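Endoglucanase (Thermotoga maritima, PDB 2FVG) probably acts as a metal-dependent aminopeptidase of the M42 family, binding two divalent metal cations per subunit. Local coordinates at residues P243-Y248 and E257-I262; R250-P255 and A297-T302. One frame throughout, in Å; residues are numbered along the deposited sequence.

Contact 1: P243-Y248 and E257-I262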
# COMPACT_ATOMS: atom_id res chain seq x y z
N PRO A 243 7.06 -14.22 -1.62
CA PRO A 243 7.28 -12.98 -0.88
C PRO A 243 8.75 -12.79 -0.56
O PRO A 243 9.46 -13.78 -0.28
CB PRO A 243 6.49 -13.18 0.41
CG PRO A 243 6.31 -14.70 0.53
CD PRO A 243 6.17 -15.15 -0.90
N ALA A 244 9.19 -11.54 -0.58
CA ALA A 244 10.57 -11.14 -0.28
C ALA A 244 10.70 -10.85 1.20
O ALA A 244 9.88 -10.14 1.75
CB ALA A 244 10.95 -9.85 -1.08
N ILE A 245 11.75 -11.38 1.83
CA ILE A 245 11.99 -11.18 3.26
C ILE A 245 13.15 -10.19 3.37
O ILE A 245 14.26 -10.47 2.91
CB ILE A 245 12.22 -12.55 3.96
CG1 ILE A 245 11.00 -13.46 3.70
CG2 ILE A 245 12.36 -12.41 5.48
CD1 ILE A 245 11.17 -14.87 4.22
N THR A 246 12.89 -8.99 3.90
CA THR A 246 13.90 -7.97 4.04
C THR A 246 14.92 -8.31 5.13
O THR A 246 14.56 -8.71 6.23
CB THR A 246 13.26 -6.59 4.29
OG1 THR A 246 12.40 -6.28 3.20
CG2 THR A 246 14.28 -5.51 4.41
N PHE A 247 16.20 -8.14 4.80
CA PHE A 247 17.29 -8.39 5.75
C PHE A 247 17.73 -7.09 6.44
O PHE A 247 18.02 -7.09 7.63
CB PHE A 247 18.47 -9.08 5.04
CG PHE A 247 19.66 -9.34 5.94
CD1 PHE A 247 19.71 -10.47 6.74
CD2 PHE A 247 20.73 -8.46 5.97
CE1 PHE A 247 20.81 -10.71 7.57
CE2 PHE A 247 21.84 -8.70 6.79
CZ PHE A 247 21.87 -9.82 7.58
N TYR A 248 17.78 -6.00 5.68
CA TYR A 248 18.15 -4.70 6.17
C TYR A 248 17.20 -3.68 5.54
O TYR A 248 16.95 -3.75 4.33
CB TYR A 248 19.59 -4.37 5.76
CG TYR A 248 19.97 -2.91 5.92
CD1 TYR A 248 20.42 -2.41 7.15
CD2 TYR A 248 19.90 -2.03 4.84
CE1 TYR A 248 20.77 -1.06 7.29
CE2 TYR A 248 20.26 -0.68 4.96
CZ TYR A 248 20.70 -0.21 6.19
OH TYR A 248 21.06 1.12 6.30
N GLU A 257 17.03 -12.46 14.90
CA GLU A 257 16.05 -13.38 15.47
C GLU A 257 14.74 -13.35 14.71
O GLU A 257 14.12 -14.40 14.47
CB GLU A 257 15.77 -13.06 16.95
CG GLU A 257 16.95 -13.26 17.89
CD GLU A 257 18.03 -12.19 17.76
OE1 GLU A 257 17.70 -11.04 17.37
OE2 GLU A 257 19.21 -12.50 18.06
N ILE A 258 14.30 -12.15 14.37
CA ILE A 258 13.08 -11.96 13.62
C ILE A 258 13.25 -12.40 12.17
O ILE A 258 12.41 -13.13 11.65
CB ILE A 258 12.55 -10.52 13.72
CG1 ILE A 258 12.01 -10.29 15.15
CG2 ILE A 258 11.46 -10.29 12.69
CD1 ILE A 258 11.26 -9.01 15.35
N PHE A 259 14.33 -11.95 11.53
CA PHE A 259 14.59 -12.34 10.15
C PHE A 259 14.53 -13.87 10.02
O PHE A 259 13.82 -14.40 9.17
CB PHE A 259 15.94 -11.80 9.65
CG PHE A 259 16.33 -12.31 8.27
CD1 PHE A 259 15.85 -11.69 7.12
CD2 PHE A 259 17.15 -13.42 8.14
CE1 PHE A 259 16.19 -12.18 5.85
CE2 PHE A 259 17.50 -13.90 6.88
CZ PHE A 259 17.01 -13.28 5.73
N GLN A 260 15.24 -14.55 10.91
CA GLN A 260 15.36 -16.00 10.88
C GLN A 260 14.06 -16.72 11.18
O GLN A 260 13.80 -17.77 10.60
CB GLN A 260 16.47 -16.46 11.83
CG GLN A 260 16.95 -17.90 11.59
CD GLN A 260 17.59 -18.09 10.22
OE1 GLN A 260 18.42 -17.29 9.77
NE2 GLN A 260 17.21 -19.16 9.54
N THR A 261 13.25 -16.17 12.09
CA THR A 261 11.95 -16.75 12.41
C THR A 261 11.06 -16.74 11.18
O THR A 261 10.36 -17.73 10.91
CB THR A 261 11.23 -15.97 13.55
OG1 THR A 261 12.00 -16.09 14.75
CG2 THR A 261 9.83 -16.52 13.82
N ILE A 262 11.08 -15.63 10.45
CA ILE A 262 10.27 -15.51 9.25
C ILE A 262 10.72 -16.53 8.19
O ILE A 262 9.90 -17.24 7.61
CB ILE A 262 10.32 -14.08 8.70
CG1 ILE A 262 9.73 -13.11 9.72
CG2 ILE A 262 9.51 -14.00 7.42
CD1 ILE A 262 9.86 -11.62 9.32
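F247 and F259 meet because each ring stands anti to its own backbone N, with chi1 at 178° and 173°, and the two side chains then cross at about a right angle. The result is a T-shaped (edge-to-face) pair: the CD1 corner of F247 sits over the centre of the F259 face, with ring centroids 5.2 Å apart and planes at 87°. At the edge of the F259 ring, near its plane, the carbonyl oxygen T246 O lies 3.4 Å from F259 CD1. One helical turn on, I262 CG2 packs 3.7 Å from I245 CD1, the two isoleucines lying alongside each other and pointing opposite ways. I245 CG2 bridges the two halves of the contact, touching F259 CE1 at 3.9 Å as well as I262 CG2. No hydrogen bond joins the segments, so shape and apolar contact hold them together; I245, F259 and I262 are buried, whereas F247 is exposed. Strand 244-245 and the chain just after it thus pack on helix 256-268, within the beta-alpha-beta unit that strand 274-275 completes; beyond I262, L325 and L329 of helix 316-332 and I300 of strand 297-306 continue the apolar layer.

Contact 2: R250-P255 and A297-T302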
# COMPACT_ATOMS: atom_id res chain seq x y z
N ARG A 250 16.97 -0.09 7.16
CA ARG A 250 17.43 1.26 7.60
C ARG A 250 16.34 2.07 8.29
O ARG A 250 16.64 2.94 9.11
CB ARG A 250 18.06 2.09 6.46
CG ARG A 250 17.10 2.68 5.44
N GLY A 251 15.09 1.79 7.94
CA GLY A 251 13.93 2.43 8.55
C GLY A 251 13.39 1.61 9.70
O GLY A 251 12.76 2.15 10.61
N TYR A 252 13.64 0.29 9.67
CA TYR A 252 13.17 -0.62 10.72
C TYR A 252 14.31 -1.47 11.31
O TYR A 252 15.17 -1.96 10.58
CB TYR A 252 12.04 -1.54 10.21
CG TYR A 252 10.85 -0.80 9.65
CD1 TYR A 252 10.00 -0.06 10.49
CD2 TYR A 252 10.55 -0.84 8.29
CE1 TYR A 252 8.90 0.63 9.98
CE2 TYR A 252 9.43 -0.16 7.77
CZ TYR A 252 8.61 0.57 8.62
OH TYR A 252 7.51 1.24 8.12
N VAL A 253 14.31 -1.62 12.63
CA VAL A 253 15.28 -2.45 13.31
C VAL A 253 14.80 -3.89 13.12
O VAL A 253 13.83 -4.30 13.76
CB VAL A 253 15.41 -2.13 14.82
CG1 VAL A 253 16.51 -2.97 15.47
CG2 VAL A 253 15.72 -0.64 15.04
N ILE A 254 15.47 -4.61 12.21
CA ILE A 254 15.19 -6.03 11.88
C ILE A 254 16.27 -6.94 12.47
O ILE A 254 17.23 -7.30 11.77
CB ILE A 254 15.11 -6.34 10.34
CG1 ILE A 254 14.18 -5.36 9.62
CG2 ILE A 254 14.65 -7.81 10.12
CD1 ILE A 254 13.96 -5.69 8.18
N PRO A 255 16.11 -7.33 13.75
CA PRO A 255 17.06 -8.20 14.42
C PRO A 255 17.14 -9.56 13.74
O PRO A 255 16.17 -9.99 13.11
CB PRO A 255 16.47 -8.35 15.82
CG PRO A 255 15.02 -8.01 15.68
CD PRO A 255 14.99 -6.95 14.63
N ALA A 297 11.22 -5.27 14.30
CA ALA A 297 10.28 -5.49 13.22
C ALA A 297 10.82 -6.38 12.14
O ALA A 297 12.04 -6.58 12.03
CB ALA A 297 9.82 -4.16 12.63
N GLY A 298 9.91 -6.93 11.35
CA GLY A 298 10.23 -7.69 10.17
C GLY A 298 9.51 -7.00 9.02
O GLY A 298 8.51 -6.27 9.25
N VAL A 299 10.02 -7.16 7.81
CA VAL A 299 9.35 -6.62 6.62
C VAL A 299 9.20 -7.74 5.62
O VAL A 299 10.16 -8.49 5.34
CB VAL A 299 10.14 -5.45 5.97
CG1 VAL A 299 9.38 -4.87 4.78
CG2 VAL A 299 10.43 -4.35 6.98
N ILE A 300 7.98 -7.89 5.11
CA ILE A 300 7.64 -8.88 4.10
C ILE A 300 7.00 -8.15 2.91
O ILE A 300 6.09 -7.33 3.08
CB ILE A 300 6.70 -9.93 4.69
CG1 ILE A 300 7.44 -10.68 5.80
CG2 ILE A 300 6.28 -10.93 3.63
CD1 ILE A 300 6.54 -11.53 6.65
N SER A 301 7.49 -8.43 1.71
CA SER A 301 6.98 -7.74 0.54
C SER A 301 6.51 -8.66 -0.58
O SER A 301 7.14 -9.68 -0.88
CB SER A 301 8.07 -6.83 -0.04
OG SER A 301 8.56 -5.93 0.92
N THR A 302 5.40 -8.28 -1.18
CA THR A 302 4.91 -8.92 -2.39
C THR A 302 5.69 -8.24 -3.54
O THR A 302 5.73 -7.02 -3.63
CB THR A 302 3.39 -8.71 -2.57
OG1 THR A 302 2.72 -9.27 -1.44
CG2 THR A 302 2.86 -9.42 -3.85
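Y252 and I254 both reach V299 CG2, coming from either side of V253 in the loop that leads into helix 256-268. With CG1 of V299 placed opposite the backbone N (chi1 -177°), CG2 is the methyl turned to the loop. Y252 swings its ring beside its own backbone N, chi1 -57°, and brings CD2 to 3.7 Å from V299 CG2, the methyl lying oblique to the ring. Closer to the backbone, Y252 CB rests on A297 CB at 4.2 Å. The extended chain of I254 carries CD1 to 4.0 Å from V299 CG2; both side chains cross the valine at about a right angle. The backbones are tied by one hydrogen bond, A297 N to V253 O, 2.8 Å long and nearly straight at 164°. A297 O in turn receives a CA-H...O contact from I254, CA to O 3.2 Å, and I254 CG1 and CG2 also gather round this oxygen. P255, at the N-cap of the helix, brings its CD near the same carbonyl. The chemistry is therefore a single strong backbone tie at the start of strand 297-306, reinforced by a C-H...O contact and apolar packing, which anchors the loop beside the probable metal site: Y252 lies near H61 and V299 near E220, both predicted zinc ligands.

In the fold
Contacts 1 and 2 lie with centres about 7 Å apart, on the same side of the chain's centre, and their segments alternate along the sequence: 243-248, 250-255, 257-262, then 297-302. Strands 244-245 and 297-306 are antiparallel neighbours in the large mixed sheet, where A244 N lies 2.8 Å from S301 O and T246 N 3.1 Å from V299 O, both probable hydrogen bonds. The I254 side chain also packs against T246, linking the loop to the chain beside strand 244-245. Contact 1 thus packs helix 256-268 against strand 244-245 and the residues that follow it, while contact 2 joins the helix's lead-in loop to strand 297-306, beside the predicted metal site.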